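Local coordinates for protein formyltransferase (Francisella tularensis subsp. tularensis, PDB 4NV1) that belongs to the formyltransferase family, pairing an alpha/beta domain with a smaller C-terminal dimerization domain, and binds dTDP-4-amino-4,6-dideoxyglucose, at residues N60-I65 with P81-N86; P99-W104 with N113-G118; M194-L199 with Y224-H229; V9-T14 with H75-F80. All coordinates share one frame; numbering follows the deposited sequence.

Overall arrangement
Interactions 1 and 4 lie on loops and a helix around the sheet of the N-terminal alpha/beta domain and touch each other: their centres are 16 Å apart, and Val85 CG2 of interaction 1 lies 3.5 Å from Phe80 CB of interaction 4. Interaction 4 supplies Asn12, His75, Ser76 and Lys77 to the ligand pocket, while interaction 2, centred 20 Å from it, adds Trp104, so the two reach the bound dTDP-4-amino-4,6-dideoxyglucose through different loops. Interaction 1 has no residue lining the pocket. Interaction 3, in the C-terminal domain, is 43 Å from interaction 1 between centres and borders the second subunit, although the side chain of Cys195 is about 7 Å from the ligand.

Interaction 1: residues N60-I65 with P81-N86; sequences NGNDLI and PAKLVN
The short 3-10 turn through Gly61, Asn62 and Leu64 lies beside the first turn of helix 82-87, with the CA atoms of Asn62 and Leu84 5.1 Å apart and Gly61 set against Pro81. Asn62 makes the most intimate approach. Its side chain slides past those of Pro81 and Leu84, running the opposite way, and brings OD1 to 2.8 Å from Leu84 N at the start of the helix. The same oxygen grazes Pro81 CB at 3.4 Å, while ND2 lies across the aliphatic stem of Lys83, 3.6 Å from its CG. Pro81, the N-cap residue, turns its ring over the backbone of Gly61, with CG 4.0 Å from Gly61 CA. Both segments flank strand 70-74 in sequence, on the connections into and out of it in a Rossmann-like alpha/beta sheet, and Leu64 and Leu84 both reach Phe7 on strand 4-9. Leu84 reaches there with CG anti to its backbone N (chi1 -179°), which carries CD1 to 3.7 Å from Ile65 CG1 and to 4.1 Å from Leu64 CB. Met57 of helix 57-60 also packs on Pro81 and Leu84. On the outer side the extended branch of Ile65 presses its CD1 against the carbonyl of Lys83, 3.2 Å from that oxygen, a tight contact.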
# COMPACT_ATOMS: atom_id res chain seq x y z
N ASN A 60 -21.44 -31.38 20.21
CA ASN A 60 -20.92 -32.74 20.40
C ASN A 60 -19.51 -32.82 21.03
O ASN A 60 -18.88 -33.88 21.08
CB ASN A 60 -20.85 -33.40 19.02
CG ASN A 60 -22.22 -33.55 18.38
OD1 ASN A 60 -23.19 -33.82 19.06
ND2 ASN A 60 -22.30 -33.37 17.07
N GLY A 61 -18.98 -31.68 21.44
CA GLY A 61 -17.61 -31.60 21.91
C GLY A 61 -17.52 -32.56 23.07
O GLY A 61 -16.58 -33.36 23.16
N ASN A 62 -18.54 -32.49 23.91
CA ASN A 62 -18.63 -33.28 25.13
C ASN A 62 -18.61 -34.81 24.93
O ASN A 62 -18.24 -35.57 25.84
CB ASN A 62 -19.82 -32.79 25.96
CG ASN A 62 -19.45 -31.58 26.81
OD1 ASN A 62 -18.29 -31.31 27.06
ND2 ASN A 62 -20.45 -30.85 27.29
N ASP A 63 -18.93 -35.24 23.71
CA ASP A 63 -18.76 -36.63 23.28
C ASP A 63 -17.31 -37.06 23.18
O ASP A 63 -17.04 -38.24 23.00
CB ASP A 63 -19.35 -36.85 21.88
CG ASP A 63 -20.85 -36.60 21.78
OD1 ASP A 63 -21.57 -36.47 22.81
OD2 ASP A 63 -21.32 -36.54 20.61
N LEU A 64 -16.33 -36.15 23.17
CA LEU A 64 -14.95 -36.62 23.20
C LEU A 64 -14.54 -36.93 24.65
O LEU A 64 -13.43 -37.41 24.91
CB LEU A 64 -13.97 -35.56 22.69
CG LEU A 64 -13.88 -35.13 21.23
CD1 LEU A 64 -15.12 -35.51 20.46
CD2 LEU A 64 -13.69 -33.62 21.21
N ILE A 65 -15.39 -36.58 25.61
CA ILE A 65 -15.04 -36.92 26.98
C ILE A 65 -14.97 -38.44 27.00
O ILE A 65 -15.83 -39.14 26.44
CB ILE A 65 -15.98 -36.34 28.06
CG1 ILE A 65 -16.16 -34.83 27.86
CG2 ILE A 65 -15.42 -36.58 29.45
CD1 ILE A 65 -16.90 -34.18 29.01
N PRO A 81 -16.60 -26.93 24.87
CA PRO A 81 -17.58 -26.94 25.96
C PRO A 81 -16.97 -27.01 27.35
O PRO A 81 -15.88 -27.50 27.52
CB PRO A 81 -18.38 -28.21 25.70
CG PRO A 81 -18.32 -28.36 24.22
CD PRO A 81 -17.05 -27.73 23.72
N ALA A 82 -17.69 -26.55 28.37
CA ALA A 82 -17.11 -26.44 29.69
C ALA A 82 -16.72 -27.79 30.24
O ALA A 82 -15.67 -27.93 30.82
CB ALA A 82 -18.05 -25.72 30.65
N LYS A 83 -17.55 -28.81 30.05
CA LYS A 83 -17.37 -30.05 30.76
C LYS A 83 -16.30 -30.86 30.04
O LYS A 83 -15.61 -31.69 30.65
CB LYS A 83 -18.69 -30.83 30.77
CG LYS A 83 -19.91 -29.92 30.70
CD LYS A 83 -21.10 -30.50 31.44
CE LYS A 83 -21.95 -29.39 32.07
NZ LYS A 83 -23.06 -29.99 32.87
N LEU A 84 -16.15 -30.62 28.74
CA LEU A 84 -14.98 -31.21 28.07
C LEU A 84 -13.69 -30.69 28.74
O LEU A 84 -12.87 -31.43 29.22
CB LEU A 84 -14.98 -30.82 26.61
CG LEU A 84 -13.79 -31.44 25.88
CD1 LEU A 84 -13.66 -32.96 25.86
CD2 LEU A 84 -13.78 -30.90 24.48
N VAL A 85 -13.59 -29.38 28.84
CA VAL A 85 -12.45 -28.64 29.37
C VAL A 85 -12.26 -28.94 30.85
O VAL A 85 -11.12 -29.03 31.31
CB VAL A 85 -12.72 -27.14 29.13
CG1 VAL A 85 -11.96 -26.24 30.06
CG2 VAL A 85 -12.44 -26.78 27.68
N ASN A 86 -13.35 -29.13 31.58
CA ASN A 86 -13.27 -29.52 33.00
C ASN A 86 -12.98 -30.99 33.21
O ASN A 86 -12.58 -31.37 34.31
CB ASN A 86 -14.59 -29.23 33.70
CG ASN A 86 -14.86 -27.76 33.83
OD1 ASN A 86 -13.94 -26.94 33.83
ND2 ASN A 86 -16.14 -27.42 33.90

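Interaction 2: residues P99-W104 with N113-G118; sequences PYNRGW and NKLPIG. With 0FX (dTDP-4-amino-4,6-dideoxyglucose), chain I.
Asn101 and Asn113 face each other from opposite directions and exchange a pair of amide hydrogen bonds. Asn113 ND2 donates to Asn101 OD1 over 3.1 Å, and Asn101 ND2 returns the bond to Asn113 OD1 over 3.3 Å. Both are almost straight, and the two amide planes lie only 25° apart, so the pair closes into a nearly flat ring. The returning bond falls in the carbonyl plane of Asn113, on a lone pair. Alongside, the Tyr100 ring is sandwiched between prolines: Pro116 CD sits over the centre of one face as a CH-pi contact, 4.1 Å from the ring centroid, and Pro99 CD covers the opposite face nearer the rim. Leu115 lies against both residues, its CB 3.6 Å from Asn101 ND2 and 4.1 Å from Tyr100 CB.

One step outward, Asn113 OD1 also accepts from Leu115 N in an Asx turn, which fixes the amide just as the chain leaves its helix. Asn101 is gripped further by Asn186 ND2 at its oxygen and Ser110 OG at its nitrogen. A water donates to Tyr100 O and to Pro116 O, joining the two backbones. At the far end of the loop, Trp104 offers one ring face to the ligand, with CZ2 3.4 Å from N4A of dTDP-4-amino-4,6-dideoxyglucose, though the ring is poorly ordered and that distance less certain. The contact thus ties short strand 102-103, paired with strand 185-186, to the turn where helix 106-113 gives way to strand 117-123.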
# COMPACT_ATOMS: atom_id res chain seq x y z
N PRO A 99 -2.05 -11.90 29.57
CA PRO A 99 -3.45 -11.67 29.41
C PRO A 99 -3.77 -10.44 28.54
O PRO A 99 -4.85 -9.88 28.71
CB PRO A 99 -3.88 -11.30 30.81
CG PRO A 99 -2.70 -10.51 31.32
CD PRO A 99 -1.54 -11.32 30.83
N TYR A 100 -2.83 -9.96 27.72
CA TYR A 100 -3.03 -8.73 26.90
C TYR A 100 -3.73 -8.97 25.53
O TYR A 100 -3.33 -9.83 24.78
CB TYR A 100 -1.72 -8.01 26.68
CG TYR A 100 -0.86 -7.81 27.92
CD1 TYR A 100 0.20 -8.67 28.14
CD2 TYR A 100 -1.05 -6.77 28.83
CE1 TYR A 100 1.02 -8.55 29.23
CE2 TYR A 100 -0.22 -6.62 29.96
CZ TYR A 100 0.83 -7.50 30.14
OH TYR A 100 1.71 -7.49 31.22
N ASN A 101 -4.80 -8.23 25.30
CA ASN A 101 -5.55 -8.18 24.03
C ASN A 101 -6.10 -9.55 23.75
O ASN A 101 -5.79 -10.16 22.75
CB ASN A 101 -4.67 -7.67 22.88
CG ASN A 101 -4.44 -6.19 22.97
OD1 ASN A 101 -5.34 -5.45 23.36
ND2 ASN A 101 -3.25 -5.74 22.59
N ARG A 102 -6.73 -10.10 24.79
CA ARG A 102 -7.41 -11.37 24.70
C ARG A 102 -8.56 -11.12 23.73
O ARG A 102 -9.06 -10.00 23.58
CB ARG A 102 -7.91 -11.84 26.08
CG ARG A 102 -6.71 -12.23 26.94
CD ARG A 102 -6.96 -12.23 28.43
NE ARG A 102 -8.21 -12.89 28.72
CZ ARG A 102 -9.29 -12.31 29.23
NH1 ARG A 102 -9.25 -11.03 29.59
NH2 ARG A 102 -10.39 -13.04 29.40
N GLY A 103 -8.99 -12.18 23.05
CA GLY A 103 -10.12 -11.98 22.14
C GLY A 103 -9.66 -11.85 20.71
O GLY A 103 -8.71 -12.50 20.28
N TRP A 104 -10.33 -10.99 19.97
CA TRP A 104 -10.11 -10.93 18.52
C TRP A 104 -8.91 -10.10 17.99
O TRP A 104 -8.72 -8.95 18.39
CB TRP A 104 -11.42 -10.52 17.82
CG TRP A 104 -12.25 -11.74 17.62
CD1 TRP A 104 -12.98 -12.41 18.57
CD2 TRP A 104 -12.34 -12.51 16.43
NE1 TRP A 104 -13.54 -13.53 18.01
CE2 TRP A 104 -13.17 -13.61 16.70
CE3 TRP A 104 -11.80 -12.37 15.14
CZ2 TRP A 104 -13.49 -14.56 15.72
CZ3 TRP A 104 -12.11 -13.32 14.18
CH2 TRP A 104 -12.95 -14.40 14.47
N ASN A 113 -2.59 -0.21 20.20
CA ASN A 113 -2.57 0.17 21.60
C ASN A 113 -1.30 -0.10 22.35
O ASN A 113 -1.23 0.22 23.47
CB ASN A 113 -3.80 -0.39 22.30
CG ASN A 113 -3.77 -1.89 22.52
OD1 ASN A 113 -2.73 -2.52 22.64
ND2 ASN A 113 -4.95 -2.46 22.62
N LYS A 114 -0.29 -0.66 21.71
CA LYS A 114 1.01 -0.97 22.24
C LYS A 114 1.11 -1.94 23.41
O LYS A 114 2.22 -2.12 23.85
CB LYS A 114 1.86 0.27 22.55
CG LYS A 114 1.63 1.42 21.60
CD LYS A 114 2.01 0.97 20.19
CE LYS A 114 1.87 2.08 19.17
NZ LYS A 114 2.48 1.53 17.90
N LEU A 115 0.04 -2.61 23.85
CA LEU A 115 0.21 -3.77 24.73
C LEU A 115 1.06 -4.87 24.09
O LEU A 115 1.01 -5.06 22.87
CB LEU A 115 -1.16 -4.26 25.16
CG LEU A 115 -1.88 -3.17 26.02
CD1 LEU A 115 -3.21 -3.72 26.52
CD2 LEU A 115 -1.05 -2.67 27.20
N PRO A 116 1.91 -5.57 24.87
CA PRO A 116 2.62 -6.70 24.30
C PRO A 116 1.78 -7.65 23.44
O PRO A 116 0.61 -7.89 23.68
CB PRO A 116 3.03 -7.48 25.55
CG PRO A 116 3.35 -6.39 26.50
CD PRO A 116 2.14 -5.52 26.31
N ILE A 117 2.48 -8.29 22.52
CA ILE A 117 1.88 -9.29 21.63
C ILE A 117 2.94 -10.37 21.58
O ILE A 117 4.14 -10.14 21.72
CB ILE A 117 1.63 -8.68 20.22
CG1 ILE A 117 1.07 -9.70 19.24
CG2 ILE A 117 2.97 -8.23 19.64
CD1 ILE A 117 -0.32 -10.15 19.57
N GLY A 118 2.49 -11.59 21.35
CA GLY A 118 3.40 -12.74 21.36
C GLY A 118 2.54 -13.96 21.22
O GLY A 118 1.43 -13.89 20.57
O4P 0FX I . -6.33 -17.29 13.15
P2 0FX I . -6.97 -18.17 12.04
O3P 0FX I . -6.25 -19.07 11.05
O1G 0FX I . -8.51 -18.46 12.33
C1G 0FX I . -8.90 -19.30 13.39
C2G 0FX I . -10.41 -19.15 13.30
O2G 0FX I . -10.86 -19.17 11.94
C3G 0FX I . -10.88 -17.85 13.93
O3G 0FX I . -12.32 -18.00 13.92
C4G 0FX I . -10.24 -17.73 15.33
N4A 0FX I . -10.71 -16.57 16.06
C5G 0FX I . -8.71 -17.73 15.29
C6G 0FX I . -8.11 -17.67 16.69
O5G 0FX I . -8.31 -18.94 14.65
OPP 0FX I . -7.42 -17.46 10.68
P 0FX I . -8.18 -16.12 10.31
O1P 0FX I . -9.68 -16.11 10.54
O2P 0FX I . -7.43 -16.06 8.98
O5 0FX I . -7.49 -14.87 11.05
C5 0FX I . -6.08 -14.70 10.87
C4 0FX I . -5.70 -13.23 10.79
O4 0FX I . -6.09 -12.71 9.53
C3 0FX I . -6.33 -12.32 11.79
O3 0FX I . -5.53 -12.13 12.97
C2 0FX I . -6.33 -10.96 11.08
C1 0FX I . -6.48 -11.36 9.61
N11 0FX I . -7.84 -11.08 9.16
C61 0FX I . -8.79 -12.04 9.25
C51 0FX I . -10.08 -11.77 8.84
C5A 0FX I . -11.24 -12.73 8.93
C21 0FX I . -8.13 -9.86 8.65
O21 0FX I . -7.19 -8.90 8.51
N31 0FX I . -9.34 -9.56 8.19
C41 0FX I . -10.28 -10.52 8.30
O41 0FX I . -11.54 -10.30 7.92
O HOH W 1 -1.23 -9.79 23.17

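Interaction 3: residues M194-L199 with Y224-H229. With PO4 (phosphate ion), chain J.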
# COMPACT_ATOMS: atom_id res chain seq x y z
N MET A 194 -13.64 -0.37 14.47
CA MET A 194 -12.40 0.32 14.11
C MET A 194 -12.23 0.33 12.59
O MET A 194 -11.33 0.98 12.07
CB MET A 194 -11.17 -0.44 14.62
CG MET A 194 -11.09 -0.69 16.09
SD MET A 194 -9.36 -0.91 16.54
CE MET A 194 -9.08 -2.50 15.77
N CYS A 195 -13.05 -0.46 11.90
CA CYS A 195 -12.90 -0.68 10.47
C CYS A 195 -13.26 0.55 9.63
O CYS A 195 -12.59 0.81 8.62
CB CYS A 195 -13.69 -1.90 10.05
SG CYS A 195 -12.84 -3.41 10.57
N GLU A 196 -14.29 1.27 10.06
CA GLU A 196 -14.69 2.50 9.45
C GLU A 196 -13.82 3.66 9.92
O GLU A 196 -13.82 4.02 11.09
CB GLU A 196 -16.11 2.89 9.81
CG GLU A 196 -16.54 4.10 9.00
CD GLU A 196 -18.02 4.03 8.64
OE1 GLU A 196 -18.38 4.23 7.47
OE2 GLU A 196 -18.82 3.71 9.54
N ILE A 197 -13.08 4.21 8.97
CA ILE A 197 -12.19 5.33 9.24
C ILE A 197 -13.08 6.54 9.45
O ILE A 197 -14.06 6.79 8.70
CB ILE A 197 -11.23 5.56 8.08
CG1 ILE A 197 -10.19 4.44 8.02
CG2 ILE A 197 -10.57 6.92 8.13
CD1 ILE A 197 -9.21 4.64 6.87
N ASP A 198 -12.69 7.32 10.45
CA ASP A 198 -13.36 8.61 10.66
C ASP A 198 -12.50 9.77 10.11
O ASP A 198 -11.56 10.22 10.72
CB ASP A 198 -13.74 8.74 12.13
CG ASP A 198 -14.11 10.15 12.50
OD1 ASP A 198 -14.45 10.92 11.57
OD2 ASP A 198 -14.00 10.46 13.71
N LEU A 199 -12.83 10.24 8.92
CA LEU A 199 -11.95 11.17 8.16
C LEU A 199 -11.63 12.44 8.90
O LEU A 199 -10.57 13.02 8.66
CB LEU A 199 -12.56 11.52 6.81
CG LEU A 199 -12.68 10.24 5.97
CD1 LEU A 199 -13.83 10.18 4.97
CD2 LEU A 199 -11.33 9.99 5.30
N TYR A 224 -11.89 1.10 5.92
CA TYR A 224 -12.53 1.77 4.79
C TYR A 224 -12.99 3.16 5.16
O TYR A 224 -13.02 3.51 6.34
CB TYR A 224 -13.66 0.90 4.21
CG TYR A 224 -14.85 0.77 5.12
CD1 TYR A 224 -14.93 -0.29 6.01
CD2 TYR A 224 -15.84 1.73 5.15
CE1 TYR A 224 -15.99 -0.39 6.90
CE2 TYR A 224 -16.90 1.64 6.03
CZ TYR A 224 -16.97 0.56 6.90
OH TYR A 224 -18.03 0.44 7.73
N PHE A 225 -13.18 3.99 4.13
CA PHE A 225 -13.97 5.20 4.32
C PHE A 225 -15.14 5.27 3.34
O PHE A 225 -15.15 4.64 2.28
CB PHE A 225 -13.15 6.51 4.27
CG PHE A 225 -12.42 6.77 2.98
CD1 PHE A 225 -11.06 6.48 2.86
CD2 PHE A 225 -13.06 7.34 1.91
CE1 PHE A 225 -10.37 6.69 1.70
CE2 PHE A 225 -12.37 7.61 0.75
CZ PHE A 225 -11.02 7.27 0.62
N ILE A 226 -16.12 6.08 3.73
CA ILE A 226 -17.25 6.39 2.85
C ILE A 226 -17.06 7.85 2.42
O ILE A 226 -16.97 8.72 3.27
CB ILE A 226 -18.60 6.18 3.56
CG1 ILE A 226 -18.70 4.78 4.18
CG2 ILE A 226 -19.75 6.47 2.60
CD1 ILE A 226 -18.80 3.67 3.16
N ASP A 227 -16.88 8.10 1.13
CA ASP A 227 -16.60 9.48 0.69
C ASP A 227 -17.90 10.25 0.42
O ASP A 227 -18.98 9.72 0.66
CB ASP A 227 -15.65 9.56 -0.50
CG ASP A 227 -16.26 9.13 -1.85
OD1 ASP A 227 -17.47 8.85 -2.06
OD2 ASP A 227 -15.45 9.07 -2.77
N GLU A 228 -17.73 11.50 0.01
CA GLU A 228 -18.80 12.43 -0.37
C GLU A 228 -19.98 11.87 -1.09
O GLU A 228 -21.12 12.20 -0.81
CB GLU A 228 -18.23 13.38 -1.44
CG GLU A 228 -18.02 14.80 -0.98
CD GLU A 228 -17.26 15.62 -2.00
OE1 GLU A 228 -17.04 15.17 -3.15
OE2 GLU A 228 -16.85 16.74 -1.64
N HIS A 229 -19.65 11.12 -2.13
CA HIS A 229 -20.60 10.64 -3.09
C HIS A 229 -21.04 9.30 -2.60
O HIS A 229 -21.66 8.55 -3.34
CB HIS A 229 -19.93 10.55 -4.46
CG HIS A 229 -19.23 11.81 -4.85
ND1 HIS A 229 -19.91 12.99 -5.08
CD2 HIS A 229 -17.91 12.11 -4.97
CE1 HIS A 229 -19.05 13.95 -5.36
NE2 HIS A 229 -17.83 13.45 -5.28
P PO4 J . -14.63 13.54 1.26
O1 PO4 J . -13.44 13.51 2.23
O2 PO4 J . -14.91 14.97 0.83
O3 PO4 J . -15.88 13.01 1.93
O4 PO4 J . -14.46 12.68 0.02
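Leu199 rests on Phe225, the two side chains crossing at about a right angle: CD1 of Leu199 lies 3.8 Å from Phe225 CB, and its CD2 reaches the base of the ring obliquely. Next to it Ile197 turns CB toward Phe225 CB at the looser distance of 4.4 Å, while Val233 and Val235 of strand 232-242 continue the apolar patch. Phe225 holds CG between its backbone N and carbonyl carbon (chi1 61°), which takes the ring away from the 194-199 segment and toward those valines.

Around this centre the backbones join through a single beta bridge between Glu196 and Tyr224. Tyr224 N donates to Cys195 O at 2.8 Å, and Tyr224 O receives Ile197 N at 2.7 Å, the pattern of a parallel bridge. The Tyr224 ring folds back against the bridged segment, so that Glu196 CA sits over its face, 4.1 Å from the centroid. The Glu196 side chain then runs across the rim of the ring, OE1 coming 3.3 Å from Tyr224 CE2 and 3.4 Å from Ile226 CG1. Lys232 adds a cation-pi contact to the same tyrosine.

At the polar end, Glu228 N makes a weak bond to a phosphate ion, probably from the crystallisation liquor, which Arg206 of the second subunit also holds. Asp227 OD2 bonds Ser143 of that subunit, and Leu199 packs on its Arg206. The arrangement is an edge of the C-terminal hairpin 223-226/232-242, bordered by a bridging loop and meeting the partner chain, in keeping with the dimerization domain of this family.

Interaction 4: residues V9-T14 with H75-F80; sequences VTDNRT and HSKQLF. With 0FX (dTDP-4-amino-4,6-dideoxyglucose), chain I.
Val9 CG2 meets the Phe80 ring obliquely, 3.6 Å from CZ, the two side chains coming from opposite directions. The His75 ring presents an edge to the ligand: O4P of dTDP-4-amino-4,6-dideoxyglucose lies in its plane and accepts from ND1 at 2.9 Å, while NE2 bonds Glu158 OE1, so the ring is held at both nitrogens. Its CB rests 4.0 Å from Asn12 CB.

Asp11 joins the two segments. Its N donates to His75 O at 2.7 Å, and its OD2 receives Lys77 N at 2.6 Å on the anti lone pair. OD1 turns to Ser36 N, so both carboxylate oxygens take backbone N-H groups. The Lys77 chain crosses this carboxylate at about a right angle, then bends at its last torsion (chi4 -47°) to set NZ 3.2 Å from the ligand's O2G. Asn12, N-cap of helix 13-24, has its OD1 bonded to Ile15 N, and its ND2 makes a weak bond to O3P of the same phosphate.

Asp11 probably helps to position Lys77, through its backbone N. His75 ND1 and, weakly, Asn12 ND2 turn N-H donors to the ligand's sugar-bearing phosphate, which would be consistent with a site for the negative charge of that phosphate.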
# COMPACT_ATOMS: atom_id res chain seq x y z
N VAL A 9 -7.82 -29.93 17.58
CA VAL A 9 -8.70 -29.09 16.82
C VAL A 9 -8.05 -27.83 16.23
O VAL A 9 -7.45 -27.01 16.96
CB VAL A 9 -9.80 -28.64 17.73
CG1 VAL A 9 -10.92 -28.07 16.90
CG2 VAL A 9 -10.24 -29.80 18.61
N THR A 10 -8.10 -27.72 14.90
CA THR A 10 -7.61 -26.53 14.19
C THR A 10 -8.34 -26.28 12.88
O THR A 10 -8.76 -27.24 12.19
CB THR A 10 -6.15 -26.68 13.78
OG1 THR A 10 -5.69 -25.44 13.23
CG2 THR A 10 -5.96 -27.79 12.79
N ASP A 11 -8.48 -24.99 12.54
CA ASP A 11 -8.87 -24.62 11.21
C ASP A 11 -7.75 -23.96 10.42
O ASP A 11 -8.04 -23.19 9.53
CB ASP A 11 -10.08 -23.71 11.32
CG ASP A 11 -11.26 -24.49 11.86
OD1 ASP A 11 -11.63 -25.42 11.16
OD2 ASP A 11 -11.74 -24.25 12.98
N ASN A 12 -6.49 -24.31 10.67
CA ASN A 12 -5.38 -23.68 9.94
C ASN A 12 -4.53 -24.70 9.28
O ASN A 12 -4.05 -25.58 9.97
CB ASN A 12 -4.40 -22.99 10.89
CG ASN A 12 -3.33 -22.18 10.16
OD1 ASN A 12 -2.31 -22.67 9.69
ND2 ASN A 12 -3.57 -20.89 10.12
N ARG A 13 -4.28 -24.55 7.99
CA ARG A 13 -3.53 -25.53 7.24
C ARG A 13 -2.12 -25.59 7.74
O ARG A 13 -1.51 -26.66 7.76
CB ARG A 13 -3.51 -25.11 5.77
CG ARG A 13 -2.23 -25.35 4.96
CD ARG A 13 -2.23 -26.66 4.16
NE ARG A 13 -2.98 -26.54 2.90
CZ ARG A 13 -4.31 -26.69 2.74
NH1 ARG A 13 -5.12 -26.99 3.73
NH2 ARG A 13 -4.84 -26.55 1.53
N THR A 14 -1.54 -24.42 8.03
CA THR A 14 -0.12 -24.41 8.37
C THR A 14 0.11 -25.07 9.74
O THR A 14 0.97 -25.93 9.91
CB THR A 14 0.47 -22.99 8.27
OG1 THR A 14 0.90 -22.81 6.92
CG2 THR A 14 1.68 -22.81 9.17
N HIS A 75 -5.82 -22.39 16.69
CA HIS A 75 -6.33 -21.60 15.56
C HIS A 75 -7.61 -22.29 15.05
O HIS A 75 -7.66 -22.79 13.96
CB HIS A 75 -5.30 -21.48 14.46
CG HIS A 75 -4.25 -20.45 14.73
ND1 HIS A 75 -4.36 -19.15 14.30
CD2 HIS A 75 -3.06 -20.54 15.38
CE1 HIS A 75 -3.27 -18.48 14.63
NE2 HIS A 75 -2.46 -19.31 15.27
N SER A 76 -8.58 -22.36 15.93
CA SER A 76 -9.65 -23.31 15.83
C SER A 76 -10.74 -22.29 15.74
O SER A 76 -10.79 -21.46 16.66
CB SER A 76 -9.86 -24.04 17.17
OG SER A 76 -11.21 -24.47 17.37
N LYS A 77 -11.64 -22.43 14.77
CA LYS A 77 -12.84 -21.57 14.76
C LYS A 77 -13.74 -21.69 15.99
O LYS A 77 -14.57 -20.80 16.24
CB LYS A 77 -13.66 -21.78 13.48
CG LYS A 77 -12.96 -21.40 12.18
CD LYS A 77 -13.77 -21.86 10.97
CE LYS A 77 -13.21 -21.46 9.61
NZ LYS A 77 -12.82 -20.02 9.58
N GLN A 78 -13.67 -22.78 16.76
CA GLN A 78 -14.70 -23.05 17.79
C GLN A 78 -14.19 -23.15 19.22
O GLN A 78 -13.06 -23.59 19.43
CB GLN A 78 -15.41 -24.39 17.53
CG GLN A 78 -15.49 -24.83 16.07
CD GLN A 78 -16.20 -26.16 15.84
OE1 GLN A 78 -17.25 -26.45 16.42
NE2 GLN A 78 -15.61 -26.97 14.98
N LEU A 79 -15.06 -22.83 20.17
CA LEU A 79 -14.78 -22.97 21.60
C LEU A 79 -15.30 -24.27 22.19
O LEU A 79 -16.40 -24.76 21.87
CB LEU A 79 -15.47 -21.85 22.35
CG LEU A 79 -15.15 -20.47 21.74
CD1 LEU A 79 -16.23 -19.47 22.14
CD2 LEU A 79 -13.74 -20.03 22.12
N PHE A 80 -14.48 -24.80 23.11
CA PHE A 80 -14.63 -26.13 23.65
C PHE A 80 -15.67 -25.97 24.76
O PHE A 80 -15.64 -24.99 25.50
CB PHE A 80 -13.32 -26.63 24.28
CG PHE A 80 -12.25 -27.13 23.32
CD1 PHE A 80 -12.16 -26.75 22.00
CD2 PHE A 80 -11.27 -27.95 23.82
CE1 PHE A 80 -11.14 -27.22 21.18
CE2 PHE A 80 -10.24 -28.40 23.04
CZ PHE A 80 -10.18 -28.05 21.70
O4P 0FX I . -6.33 -17.29 13.15
P2 0FX I . -6.97 -18.17 12.04
O3P 0FX I . -6.25 -19.07 11.05
O1G 0FX I . -8.51 -18.46 12.33
C1G 0FX I . -8.90 -19.30 13.39
C2G 0FX I . -10.41 -19.15 13.30
O2G 0FX I . -10.86 -19.17 11.94
C3G 0FX I . -10.88 -17.85 13.93
O3G 0FX I . -12.32 -18.00 13.92
C4G 0FX I . -10.24 -17.73 15.33
N4A 0FX I . -10.71 -16.57 16.06
C5G 0FX I . -8.71 -17.73 15.29
C6G 0FX I . -8.11 -17.67 16.69
O5G 0FX I . -8.31 -18.94 14.65
OPP 0FX I . -7.42 -17.46 10.68
P 0FX I . -8.18 -16.12 10.31
O1P 0FX I . -9.68 -16.11 10.54
O2P 0FX I . -7.43 -16.06 8.98
O5 0FX I . -7.49 -14.87 11.05
C5 0FX I . -6.08 -14.70 10.87
C4 0FX I . -5.70 -13.23 10.79
O4 0FX I . -6.09 -12.71 9.53
C3 0FX I . -6.33 -12.32 11.79
O3 0FX I . -5.53 -12.13 12.97
C2 0FX I . -6.33 -10.96 11.08
C1 0FX I . -6.48 -11.36 9.61
N11 0FX I . -7.84 -11.08 9.16
C61 0FX I . -8.79 -12.04 9.25
C51 0FX I . -10.08 -11.77 8.84
C5A 0FX I . -11.24 -12.73 8.93
C21 0FX I . -8.13 -9.86 8.65
O21 0FX I . -7.19 -8.90 8.51
N31 0FX I . -9.34 -9.56 8.19
C41 0FX I . -10.28 -10.52 8.30
O41 0FX I . -11.54 -10.30 7.92